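Local coordinates for protein lectin 2 (PDB 4TQM) that is a fungal lectin that binds N-acetylglucosamine-containing sugars at repeated sites around a seven-bladed beta-propeller, at residues K210-N215 against G260-V265; T240-G245 against V253-G258; K282-I287 against H338-V343; A304-A309 against L322-F327. The protein carries 1 engineered substitution. All blocks are in the same frame, centred on the assembly; numbering follows the deposited sequence.

Interaction 1 (K210-N215 against G260-V265); sequences KSVIDN and GVFGQV. With NAG (2-acetamido-2-deoxy-beta-D-glucopyranose), chain E.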
# COMPACT_ATOMS: atom_id res chain seq x y z
N LYS A 210 10.03 -15.56 13.37
CA LYS A 210 11.13 -15.24 14.28
C LYS A 210 10.91 -13.88 14.92
O LYS A 210 10.73 -12.88 14.22
CB LYS A 210 12.46 -15.22 13.53
CG LYS A 210 12.91 -16.56 12.97
CD LYS A 210 14.28 -16.44 12.33
CE LYS A 210 14.94 -17.79 12.13
NZ LYS A 210 16.35 -17.65 11.67
N SER A 211 10.93 -13.84 16.25
CA SER A 211 10.85 -12.58 16.98
C SER A 211 12.12 -11.76 16.76
O SER A 211 13.21 -12.21 17.11
CB SER A 211 10.65 -12.84 18.47
OG SER A 211 10.75 -11.64 19.22
N VAL A 212 11.98 -10.57 16.20
CA VAL A 212 13.16 -9.75 15.91
C VAL A 212 13.15 -8.39 16.59
O VAL A 212 14.21 -7.80 16.79
CB VAL A 212 13.40 -9.58 14.39
CG1 VAL A 212 13.68 -10.93 13.75
CG2 VAL A 212 12.21 -8.91 13.72
N ILE A 213 11.97 -7.88 16.93
CA ILE A 213 11.94 -6.63 17.71
C ILE A 213 10.98 -6.71 18.90
O ILE A 213 9.89 -7.24 18.77
CB ILE A 213 11.57 -5.40 16.83
CG1 ILE A 213 12.54 -5.23 15.67
CG2 ILE A 213 11.57 -4.12 17.67
CD1 ILE A 213 12.13 -4.14 14.69
N ASP A 214 11.40 -6.20 20.05
CA ASP A 214 10.49 -6.12 21.20
C ASP A 214 9.95 -4.70 21.37
O ASP A 214 10.16 -4.05 22.39
CB ASP A 214 11.19 -6.58 22.49
CG ASP A 214 11.57 -8.04 22.45
OD1 ASP A 214 11.20 -8.73 21.48
OD2 ASP A 214 12.23 -8.51 23.41
N ASN A 215 9.24 -4.25 20.34
CA ASN A 215 8.75 -2.88 20.27
C ASN A 215 7.78 -2.78 19.09
O ASN A 215 7.54 -3.78 18.41
CB ASN A 215 9.92 -1.91 20.07
CG ASN A 215 9.75 -0.61 20.83
OD1 ASN A 215 8.70 0.03 20.78
ND2 ASN A 215 10.79 -0.20 21.54
N GLY A 260 17.36 -9.88 8.46
CA GLY A 260 16.22 -9.72 9.33
C GLY A 260 16.59 -9.32 10.75
O GLY A 260 15.73 -9.28 11.63
N VAL A 261 17.87 -9.03 10.97
CA VAL A 261 18.32 -8.55 12.27
C VAL A 261 18.16 -7.04 12.33
O VAL A 261 18.52 -6.33 11.39
CB VAL A 261 19.80 -8.92 12.53
CG1 VAL A 261 20.21 -8.52 13.94
CG2 VAL A 261 20.02 -10.40 12.30
N PHE A 262 17.59 -6.54 13.43
CA PHE A 262 17.31 -5.12 13.56
C PHE A 262 18.07 -4.44 14.69
O PHE A 262 18.23 -5.01 15.77
CB PHE A 262 15.80 -4.89 13.72
CG PHE A 262 15.03 -5.03 12.44
CD1 PHE A 262 14.82 -3.93 11.62
CD2 PHE A 262 14.53 -6.25 12.04
CE1 PHE A 262 14.12 -4.05 10.44
CE2 PHE A 262 13.83 -6.38 10.86
CZ PHE A 262 13.62 -5.27 10.06
N GLY A 263 18.52 -3.22 14.43
CA GLY A 263 19.18 -2.41 15.44
C GLY A 263 18.20 -1.91 16.48
O GLY A 263 17.02 -2.27 16.45
N GLN A 264 18.68 -1.08 17.39
CA GLN A 264 17.84 -0.56 18.47
C GLN A 264 16.86 0.50 17.98
O GLN A 264 17.14 1.25 17.05
CB GLN A 264 18.72 -0.00 19.59
CG GLN A 264 19.61 -1.06 20.22
CD GLN A 264 18.81 -2.22 20.77
OE1 GLN A 264 17.90 -2.03 21.58
NE2 GLN A 264 19.14 -3.43 20.34
N VAL A 265 15.70 0.55 18.63
CA VAL A 265 14.64 1.50 18.30
C VAL A 265 14.99 2.91 18.79
O VAL A 265 15.16 3.13 19.99
CB VAL A 265 13.29 1.06 18.90
CG1 VAL A 265 12.20 2.06 18.55
CG2 VAL A 265 12.93 -0.33 18.40
C1 NAG E . 7.24 4.96 24.01
C2 NAG E . 7.17 4.37 22.60
C3 NAG E . 8.00 3.09 22.53
C4 NAG E . 9.42 3.33 23.05
C5 NAG E . 9.40 4.02 24.41
C6 NAG E . 10.82 4.43 24.82
C7 NAG E . 5.13 4.91 21.39
C8 NAG E . 3.80 4.41 20.90
N2 NAG E . 5.79 4.12 22.24
O3 NAG E . 8.07 2.64 21.20
O4 NAG E . 10.10 2.10 23.17
O5 NAG E . 8.59 5.18 24.37
O6 NAG E . 10.78 5.12 26.05
O7 NAG E . 5.54 6.01 21.03
O HOH W 1 16.67 -8.26 15.60
O HOH W 2 16.20 -5.91 18.00
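Two waters grip Val212 O and link it to the backbone of Phe262. One donates to Val212 O at 2.8 Å while accepting from Phe262 N at 2.9 Å; the second donates both to Val212 O and to Phe262 O. The direct side-chain contact is apolar. The Phe262 ring receives Ile213 CD1 over one face, 4.2 Å from the ring centroid and 27° off its normal, and Val212 CG2 meets CD2 of the ring obliquely. With CG1 trans to the carbonyl carbon (chi1 -58°) and the chain then extended, Ile213 reaches straight to that face. Val212 and Ile213 together face Val195 in a classic beta bulge on strand 210-213, the outermost strand of one beta-propeller blade, and the side chains of both point toward loop 260-265 of the next blade. Val212 CG1 also lies 3.4 Å from Gly260 O, a buried carbonyl oxygen with no polar partner in the model. Further along, Val265 CG2 packs 3.8 Å from Asn215 CB. The amide beyond that carbon reads the sugar of chain E: its OD1 accepts from O3 of the N-acetylglucosamine at 2.7 Å, and ND2 donates to O4 at 2.9 Å.

Interaction 2 (T240-G245 against V253-G258); sequences TADIIG and VALNNG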
# COMPACT_ATOMS: atom_id res chain seq x y z
N THR A 240 16.99 -3.18 1.63
CA THR A 240 16.28 -3.86 2.71
C THR A 240 15.28 -2.92 3.37
O THR A 240 15.44 -1.70 3.34
CB THR A 240 17.25 -4.40 3.78
OG1 THR A 240 17.90 -3.31 4.43
CG2 THR A 240 18.28 -5.32 3.15
N ALA A 241 14.24 -3.50 3.96
CA ALA A 241 13.22 -2.71 4.64
C ALA A 241 13.61 -2.44 6.10
O ALA A 241 13.89 -3.37 6.86
CB ALA A 241 11.88 -3.41 4.58
N ASP A 242 13.63 -1.17 6.47
CA ASP A 242 13.77 -0.79 7.87
C ASP A 242 12.36 -0.63 8.42
O ASP A 242 11.38 -0.69 7.68
CB ASP A 242 14.54 0.52 8.01
CG ASP A 242 15.88 0.49 7.30
OD1 ASP A 242 16.81 -0.15 7.82
OD2 ASP A 242 15.99 1.11 6.21
N ILE A 243 12.26 -0.43 9.73
CA ILE A 243 10.94 -0.23 10.33
C ILE A 243 10.84 1.16 10.92
O ILE A 243 11.76 1.63 11.59
CB ILE A 243 10.64 -1.31 11.39
CG1 ILE A 243 10.41 -2.66 10.71
CG2 ILE A 243 9.41 -0.94 12.21
CD1 ILE A 243 10.12 -3.79 11.66
N ILE A 244 9.73 1.85 10.64
CA ILE A 244 9.52 3.17 11.21
C ILE A 244 8.06 3.36 11.61
O ILE A 244 7.16 3.04 10.85
CB ILE A 244 9.96 4.30 10.25
CG1 ILE A 244 9.65 5.68 10.85
CG2 ILE A 244 9.31 4.14 8.88
CD1 ILE A 244 10.19 6.84 10.03
N GLY A 245 7.83 3.87 12.82
CA GLY A 245 6.48 4.10 13.28
C GLY A 245 6.29 5.51 13.78
O GLY A 245 7.24 6.12 14.28
N VAL A 253 12.55 4.61 14.72
CA VAL A 253 13.12 3.79 13.66
C VAL A 253 13.95 2.64 14.23
O VAL A 253 14.72 2.83 15.17
CB VAL A 253 14.00 4.64 12.72
CG1 VAL A 253 14.89 3.76 11.86
CG2 VAL A 253 13.14 5.55 11.86
N ALA A 254 13.76 1.45 13.68
CA ALA A 254 14.71 0.36 13.87
C ALA A 254 15.31 0.05 12.51
O ALA A 254 14.59 -0.21 11.54
CB ALA A 254 14.04 -0.86 14.47
N LEU A 255 16.64 0.10 12.44
CA LEU A 255 17.36 -0.07 11.19
C LEU A 255 17.65 -1.54 10.91
O LEU A 255 18.06 -2.29 11.80
CB LEU A 255 18.66 0.73 11.21
CG LEU A 255 18.50 2.25 11.21
CD1 LEU A 255 19.84 2.95 11.38
CD2 LEU A 255 17.81 2.69 9.93
N ASN A 256 17.41 -1.95 9.67
CA ASN A 256 17.68 -3.31 9.24
C ASN A 256 19.19 -3.54 9.15
O ASN A 256 19.87 -2.90 8.35
CB ASN A 256 17.02 -3.58 7.89
CG ASN A 256 17.03 -5.05 7.51
OD1 ASN A 256 18.06 -5.71 7.56
ND2 ASN A 256 15.86 -5.57 7.14
N ASN A 257 19.70 -4.46 9.96
CA ASN A 257 21.12 -4.79 9.93
C ASN A 257 21.43 -6.03 9.10
O ASN A 257 22.51 -6.61 9.22
CB ASN A 257 21.68 -4.91 11.35
CG ASN A 257 21.90 -3.56 12.00
OD1 ASN A 257 22.16 -2.56 11.32
ND2 ASN A 257 21.78 -3.51 13.33
N GLY A 258 20.47 -6.43 8.27
CA GLY A 258 20.67 -7.55 7.36
C GLY A 258 20.20 -8.88 7.93
O GLY A 258 20.31 -9.12 9.13
O HOH W 3 20.55 -4.11 5.59
O HOH W 4 19.38 -0.54 7.15
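Asn256 reaches across to the chain entering strand 242-246, CB first. That CB sits 3.3 Å from Ala241 O, with Asp242 OD1 also close by. CG, placed trans to the backbone N (chi1 -169°), comes alongside Thr240 OG1, a hydroxyl that is itself hydrogen-bonded to Asp238. At the tip the amide divides its work. ND2 donates to Ala241 O at 3.0 Å; the acceptor lies almost in the amide plane, although the donor is tilted 34° from the plane of the carbonyl. The same nitrogen is also bonded to Val179 O in the preceding blade. OD1 turns back to accept from Gly258 N at 2.6 Å, closing an Asx turn, and with both ends engaged the rotation of the amide is fixed. The backbone of Asn256 is held as well, since its N donates to Asp242 OD1 at 2.7 Å on the anti lone pair, while Asp242 OD2 takes Leu235 N. Next comes regular pairing: Ile243 and Ala254 form an antiparallel hydrogen-bonded pair, and in the adjoining non-hydrogen-bonded pair Ile244 CG1 packs 3.6 Å from Val253 CG2. This is the central hairpin of a four-stranded propeller blade, with its second and third strands stitched beyond the sheet by an Asn and an Asp side chain.

Interaction 3 (K282-I287 against H338-V343); sequences KHPRFI and HRRFVV. With NAG (2-acetamido-2-deoxy-beta-D-glucopyranose), chain F; NAG (2-acetamido-2-deoxy-beta-D-glucopyranose), chain G.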
# COMPACT_ATOMS: atom_id res chain seq x y z
N LYS A 282 -7.70 12.08 11.03
CA LYS A 282 -7.53 13.36 10.35
C LYS A 282 -6.21 13.57 9.61
O LYS A 282 -6.16 14.32 8.64
CB LYS A 282 -7.73 14.51 11.35
CG LYS A 282 -9.13 14.60 11.94
CD LYS A 282 -9.18 15.57 13.11
CE LYS A 282 -10.53 15.51 13.81
NZ LYS A 282 -10.51 16.27 15.10
N HIS A 283 -5.14 12.91 10.06
CA HIS A 283 -3.81 13.26 9.57
C HIS A 283 -2.98 12.09 9.04
O HIS A 283 -2.10 11.58 9.74
CB HIS A 283 -3.03 13.98 10.68
CG HIS A 283 -3.80 15.07 11.36
ND1 HIS A 283 -4.24 14.96 12.66
CD2 HIS A 283 -4.20 16.28 10.92
CE1 HIS A 283 -4.88 16.07 13.00
NE2 HIS A 283 -4.87 16.88 11.96
N PRO A 284 -3.24 11.67 7.79
CA PRO A 284 -2.56 10.52 7.18
C PRO A 284 -1.06 10.76 6.98
O PRO A 284 -0.65 11.84 6.55
CB PRO A 284 -3.27 10.37 5.83
CG PRO A 284 -3.84 11.72 5.54
CD PRO A 284 -4.22 12.29 6.87
N ARG A 285 -0.26 9.74 7.28
CA ARG A 285 1.19 9.82 7.12
C ARG A 285 1.70 8.72 6.19
O ARG A 285 1.13 7.63 6.13
CB ARG A 285 1.88 9.75 8.49
CG ARG A 285 1.79 11.04 9.29
CD ARG A 285 1.58 10.76 10.78
NE ARG A 285 0.24 10.23 11.02
CZ ARG A 285 -0.21 9.86 12.21
NH1 ARG A 285 0.57 9.95 13.28
NH2 ARG A 285 -1.45 9.39 12.34
N PHE A 286 2.79 9.02 5.49
CA PHE A 286 3.34 8.13 4.48
C PHE A 286 4.86 8.20 4.47
O PHE A 286 5.45 9.20 4.88
CB PHE A 286 2.83 8.52 3.08
CG PHE A 286 1.33 8.54 2.96
CD1 PHE A 286 0.63 7.40 2.61
CD2 PHE A 286 0.62 9.71 3.18
CE1 PHE A 286 -0.75 7.42 2.49
CE2 PHE A 286 -0.76 9.74 3.07
CZ PHE A 286 -1.45 8.59 2.72
N ILE A 287 5.49 7.13 4.00
CA ILE A 287 6.92 7.14 3.73
C ILE A 287 7.13 7.13 2.23
O ILE A 287 6.65 6.23 1.54
CB ILE A 287 7.63 5.91 4.34
CG1 ILE A 287 7.29 5.77 5.82
CG2 ILE A 287 9.13 6.02 4.14
CD1 ILE A 287 7.72 6.96 6.67
N HIS A 338 -11.97 11.95 1.29
CA HIS A 338 -10.94 12.23 0.30
C HIS A 338 -9.76 11.27 0.38
O HIS A 338 -9.51 10.67 1.43
CB HIS A 338 -10.45 13.67 0.47
CG HIS A 338 -11.55 14.67 0.66
ND1 HIS A 338 -11.76 15.31 1.86
CD2 HIS A 338 -12.50 15.12 -0.18
CE1 HIS A 338 -12.80 16.12 1.75
NE2 HIS A 338 -13.27 16.03 0.52
N ARG A 339 -9.04 11.11 -0.73
CA ARG A 339 -7.85 10.27 -0.72
C ARG A 339 -6.60 11.10 -0.98
O ARG A 339 -6.66 12.13 -1.65
CB ARG A 339 -7.93 9.16 -1.77
CG ARG A 339 -9.01 8.12 -1.53
CD ARG A 339 -10.30 8.51 -2.22
NE ARG A 339 -11.11 7.35 -2.57
CZ ARG A 339 -12.20 7.40 -3.31
NH1 ARG A 339 -12.63 8.57 -3.79
NH2 ARG A 339 -12.87 6.29 -3.58
N ARG A 340 -5.46 10.68 -0.45
CA ARG A 340 -4.21 11.39 -0.70
C ARG A 340 -3.06 10.40 -0.88
O ARG A 340 -2.93 9.44 -0.13
CB ARG A 340 -3.91 12.37 0.44
CG ARG A 340 -4.69 13.69 0.33
CD ARG A 340 -4.73 14.42 1.66
NE ARG A 340 -5.56 13.72 2.64
CZ ARG A 340 -5.86 14.20 3.85
NH1 ARG A 340 -5.40 15.38 4.23
NH2 ARG A 340 -6.62 13.49 4.67
N PHE A 341 -2.24 10.65 -1.89
CA PHE A 341 -1.11 9.78 -2.17
C PHE A 341 0.16 10.59 -2.43
O PHE A 341 0.12 11.74 -2.88
CB PHE A 341 -1.40 8.85 -3.35
CG PHE A 341 -2.54 7.89 -3.11
CD1 PHE A 341 -2.35 6.76 -2.34
CD2 PHE A 341 -3.79 8.12 -3.66
CE1 PHE A 341 -3.39 5.87 -2.11
CE2 PHE A 341 -4.83 7.24 -3.44
CZ PHE A 341 -4.63 6.11 -2.67
N VAL A 342 1.29 9.96 -2.12
CA VAL A 342 2.61 10.55 -2.32
C VAL A 342 3.39 9.59 -3.20
O VAL A 342 3.99 8.63 -2.71
CB VAL A 342 3.35 10.73 -0.98
CG1 VAL A 342 4.59 11.58 -1.18
CG2 VAL A 342 2.43 11.36 0.05
N VAL A 343 3.37 9.85 -4.51
CA VAL A 343 4.00 8.97 -5.48
C VAL A 343 4.64 9.80 -6.59
O VAL A 343 4.26 10.95 -6.81
CB VAL A 343 2.96 8.02 -6.13
CG1 VAL A 343 2.37 7.06 -5.10
CG2 VAL A 343 1.86 8.82 -6.82
C1 NAG F . 0.88 21.54 14.42
C2 NAG F . 1.32 20.22 13.80
C3 NAG F . 2.68 19.80 14.33
C4 NAG F . 3.68 20.94 14.13
C5 NAG F . 3.14 22.25 14.69
C6 NAG F . 4.09 23.39 14.35
C7 NAG F . -0.45 18.77 13.02
C8 NAG F . -1.23 17.51 13.24
N2 NAG F . 0.33 19.18 14.02
O3 NAG F . 3.13 18.65 13.65
O4 NAG F . 4.91 20.63 14.74
O5 NAG F . 1.85 22.54 14.17
O6 NAG F . 3.63 24.59 14.91
O7 NAG F . -0.54 19.38 11.95
C1 NAG G . -10.91 22.71 -1.77
C2 NAG G . -9.77 21.69 -1.73
C3 NAG G . -8.44 22.42 -1.54
C4 NAG G . -8.29 23.49 -2.62
C5 NAG G . -9.53 24.37 -2.70
C6 NAG G . -9.42 25.35 -3.87
C7 NAG G . -10.51 19.52 -1.00
C8 NAG G . -10.83 18.60 0.15
N2 NAG G . -10.00 20.71 -0.69
O3 NAG G . -7.38 21.50 -1.63
O4 NAG G . -7.16 24.28 -2.34
O5 NAG G . -10.70 23.60 -2.84
O6 NAG G . -9.21 24.64 -5.08
O7 NAG G . -10.72 19.17 -2.16
O HOH W 5 -4.93 16.27 6.95
O HOH W 6 -8.01 14.71 6.75
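Packing between the innermost strands of two successive beta-propeller blades brings Pro284 and Phe286 against Arg340 and Val342. Sheet faces meet here without backbone pairing, the touching segments running 22° apart. Pro284 lays its ring atom CG over one face of the Arg340 guanidinium, toward the rim of that group and 3.4 Å from NH2. A bend at chi3 (-69°) in the Arg340 chain carries the flat group to the proline. Its two terminal nitrogens find polar partners: NH1 donates to a water at 2.9 Å and NH2 to another at 2.8 Å, both waters lying close to Lys282 O, and Phe327 O is the stronger partner of NH1. One face of the guanidinium is thus covered by the proline ring, while NH1 and NH2 meet oxygens. Further along, the Phe286 ring meets the neighbouring strand obliquely, its CZ 3.3 Å from Arg340 O and its CD2 4.0 Å from Val342 CG2. The two strands also start from equivalent sugar sites, marked by His283 and His338. The acetamide methyl of one N-acetylglucosamine, C8 in chain F, sits centrally over the His283 ring, whose opposite face bears Lys282 CB; over His338 the chain G methyl C8 comes to 3.5 Å from CE1.

Interaction 4 (A304-A309 against L322-F327); sequences AGVYVA and LVLKDF. With NAG (2-acetamido-2-deoxy-beta-D-glucopyranose), chain G.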
# COMPACT_ATOMS: atom_id res chain seq x y z
N ALA A 304 -2.39 22.19 9.06
CA ALA A 304 -2.14 23.36 8.21
C ALA A 304 -1.68 22.99 6.80
O ALA A 304 -1.52 23.86 5.95
CB ALA A 304 -1.12 24.28 8.88
N GLY A 305 -1.46 21.70 6.57
CA GLY A 305 -1.02 21.24 5.26
C GLY A 305 0.01 20.13 5.33
O GLY A 305 0.01 19.32 6.25
N VAL A 306 0.89 20.11 4.34
CA VAL A 306 1.88 19.05 4.19
C VAL A 306 3.20 19.40 4.87
O VAL A 306 3.85 20.41 4.54
CB VAL A 306 2.13 18.74 2.71
CG1 VAL A 306 3.05 17.53 2.57
CG2 VAL A 306 0.82 18.49 1.99
N TYR A 307 3.58 18.52 5.80
CA TYR A 307 4.84 18.59 6.54
C TYR A 307 5.76 17.47 6.07
O TYR A 307 5.31 16.36 5.79
CB TYR A 307 4.60 18.41 8.04
CG TYR A 307 3.85 19.53 8.71
CD1 TYR A 307 4.53 20.51 9.43
CD2 TYR A 307 2.47 19.61 8.64
CE1 TYR A 307 3.84 21.54 10.05
CE2 TYR A 307 1.78 20.63 9.26
CZ TYR A 307 2.47 21.59 9.96
OH TYR A 307 1.78 22.61 10.57
N VAL A 308 7.05 17.76 6.02
CA VAL A 308 8.02 16.77 5.55
C VAL A 308 9.26 16.75 6.43
O VAL A 308 9.78 17.79 6.83
CB VAL A 308 8.43 17.06 4.09
CG1 VAL A 308 9.71 16.33 3.74
CG2 VAL A 308 7.30 16.67 3.14
N ALA A 309 9.73 15.54 6.75
CA ALA A 309 11.04 15.37 7.36
C ALA A 309 11.93 14.56 6.42
O ALA A 309 11.63 13.40 6.09
CB ALA A 309 10.92 14.68 8.71
N LEU A 322 6.73 22.57 7.56
CA LEU A 322 5.62 22.76 6.64
C LEU A 322 6.16 23.04 5.24
O LEU A 322 6.93 23.99 5.06
CB LEU A 322 4.73 23.91 7.11
CG LEU A 322 3.54 24.30 6.24
CD1 LEU A 322 2.52 23.18 6.16
CD2 LEU A 322 2.89 25.57 6.77
N VAL A 323 5.78 22.22 4.27
CA VAL A 323 6.24 22.43 2.90
C VAL A 323 5.10 22.81 1.96
O VAL A 323 5.35 23.34 0.88
CB VAL A 323 6.98 21.20 2.32
CG1 VAL A 323 8.09 20.75 3.27
CG2 VAL A 323 6.00 20.06 2.05
N LEU A 324 3.86 22.55 2.36
CA LEU A 324 2.75 22.97 1.50
C LEU A 324 1.49 23.39 2.26
O LEU A 324 1.03 22.69 3.15
CB LEU A 324 2.41 21.88 0.47
CG LEU A 324 1.29 22.19 -0.52
CD1 LEU A 324 1.57 23.47 -1.29
CD2 LEU A 324 1.10 21.03 -1.49
N LYS A 325 0.94 24.55 1.91
CA LYS A 325 -0.28 25.01 2.57
C LYS A 325 -1.54 24.50 1.87
O LYS A 325 -2.40 25.28 1.46
CB LYS A 325 -0.30 26.54 2.70
CG LYS A 325 0.72 27.07 3.70
CD LYS A 325 0.60 28.57 3.89
CE LYS A 325 1.57 29.06 4.95
NZ LYS A 325 1.45 30.52 5.20
N ASP A 326 -1.62 23.18 1.74
CA ASP A 326 -2.78 22.53 1.14
C ASP A 326 -2.79 21.05 1.50
O ASP A 326 -1.83 20.55 2.10
CB ASP A 326 -2.78 22.72 -0.38
CG ASP A 326 -4.18 22.73 -0.96
OD1 ASP A 326 -5.08 22.11 -0.36
OD2 ASP A 326 -4.38 23.36 -2.03
N PHE A 327 -3.86 20.36 1.13
CA PHE A 327 -4.05 18.93 1.41
C PHE A 327 -4.14 18.62 2.90
O PHE A 327 -3.99 17.46 3.31
CB PHE A 327 -2.95 18.08 0.75
CG PHE A 327 -2.88 18.22 -0.74
CD1 PHE A 327 -3.83 17.63 -1.56
CD2 PHE A 327 -1.84 18.93 -1.34
CE1 PHE A 327 -3.76 17.76 -2.93
CE2 PHE A 327 -1.77 19.06 -2.71
CZ PHE A 327 -2.73 18.47 -3.51
C1 NAG G . -10.91 22.71 -1.77
C2 NAG G . -9.77 21.69 -1.73
C3 NAG G . -8.44 22.42 -1.54
C4 NAG G . -8.29 23.49 -2.62
C5 NAG G . -9.53 24.37 -2.70
C6 NAG G . -9.42 25.35 -3.87
C7 NAG G . -10.51 19.52 -1.00
C8 NAG G . -10.83 18.60 0.15
N2 NAG G . -10.00 20.71 -0.69
O3 NAG G . -7.38 21.50 -1.63
O4 NAG G . -7.16 24.28 -2.34
O5 NAG G . -10.70 23.60 -2.84
O6 NAG G . -9.21 24.64 -5.08
O7 NAG G . -10.72 19.17 -2.16
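A classic beta bulge shifts the antiparallel register of strands 306-309 and 321-324, so that Val306 O accepts from both Val323 N, at 2.7 Å and nearly in line with the carbonyl bond, and Leu324 N, at 3.1 Å on a lone pair. Val306 N returns a bond to Leu324 O. Before it, Gly305 adopts backbone angles that suit glycine and brings its CA against that same Leu324 O. On the face carrying Tyr307 and Leu322, the leucine CD1 stands over the tyrosine ring, 4.2 Å from its centroid and 14° off the normal, a CH-pi contact. These are the third and outermost strands of a propeller blade, and the bulged residue Val323 fills their border by setting CG2 3.8 Å from Val308 CG2. On the opposite face, Val306 CG2 lies beside Phe327 CB at 4.0 Å; the Phe327 ring continues onto Ile353 and Leu362 of the next blade. Where the outer strand ends, Asp326 turns to the N-acetylglucosamine of chain G, its OD1 accepting from O3 at 2.7 Å and its OD2 from O4 at 2.9 Å. Phe327 N also donates to OD1, so that oxygen has both a backbone and a sugar donor.

Overall arrangement
The four contacts sample successive blades of one propeller. Interactions 1 and 2 have centres 9 Å apart and are joined by a probable hydrogen bond from Gly263 N to Leu255 O, 2.8 Å. Interaction 2 reaches interaction 3 through packing of Ile244 CG2 on Ile287 CD1 at 3.9 Å. Interactions 3 and 4 meet where Arg340 NH1 lies 2.7 Å from Phe327 O, and they supply His338 and Asp326 to the same N-acetylglucosamine in chain G. Interactions 1 and 4, about 32 Å apart between centres, each end an outer strand with a polar residue, Asn215 or Asp326, bonded to sugar O3 and O4, so equivalent sites recur around the ring.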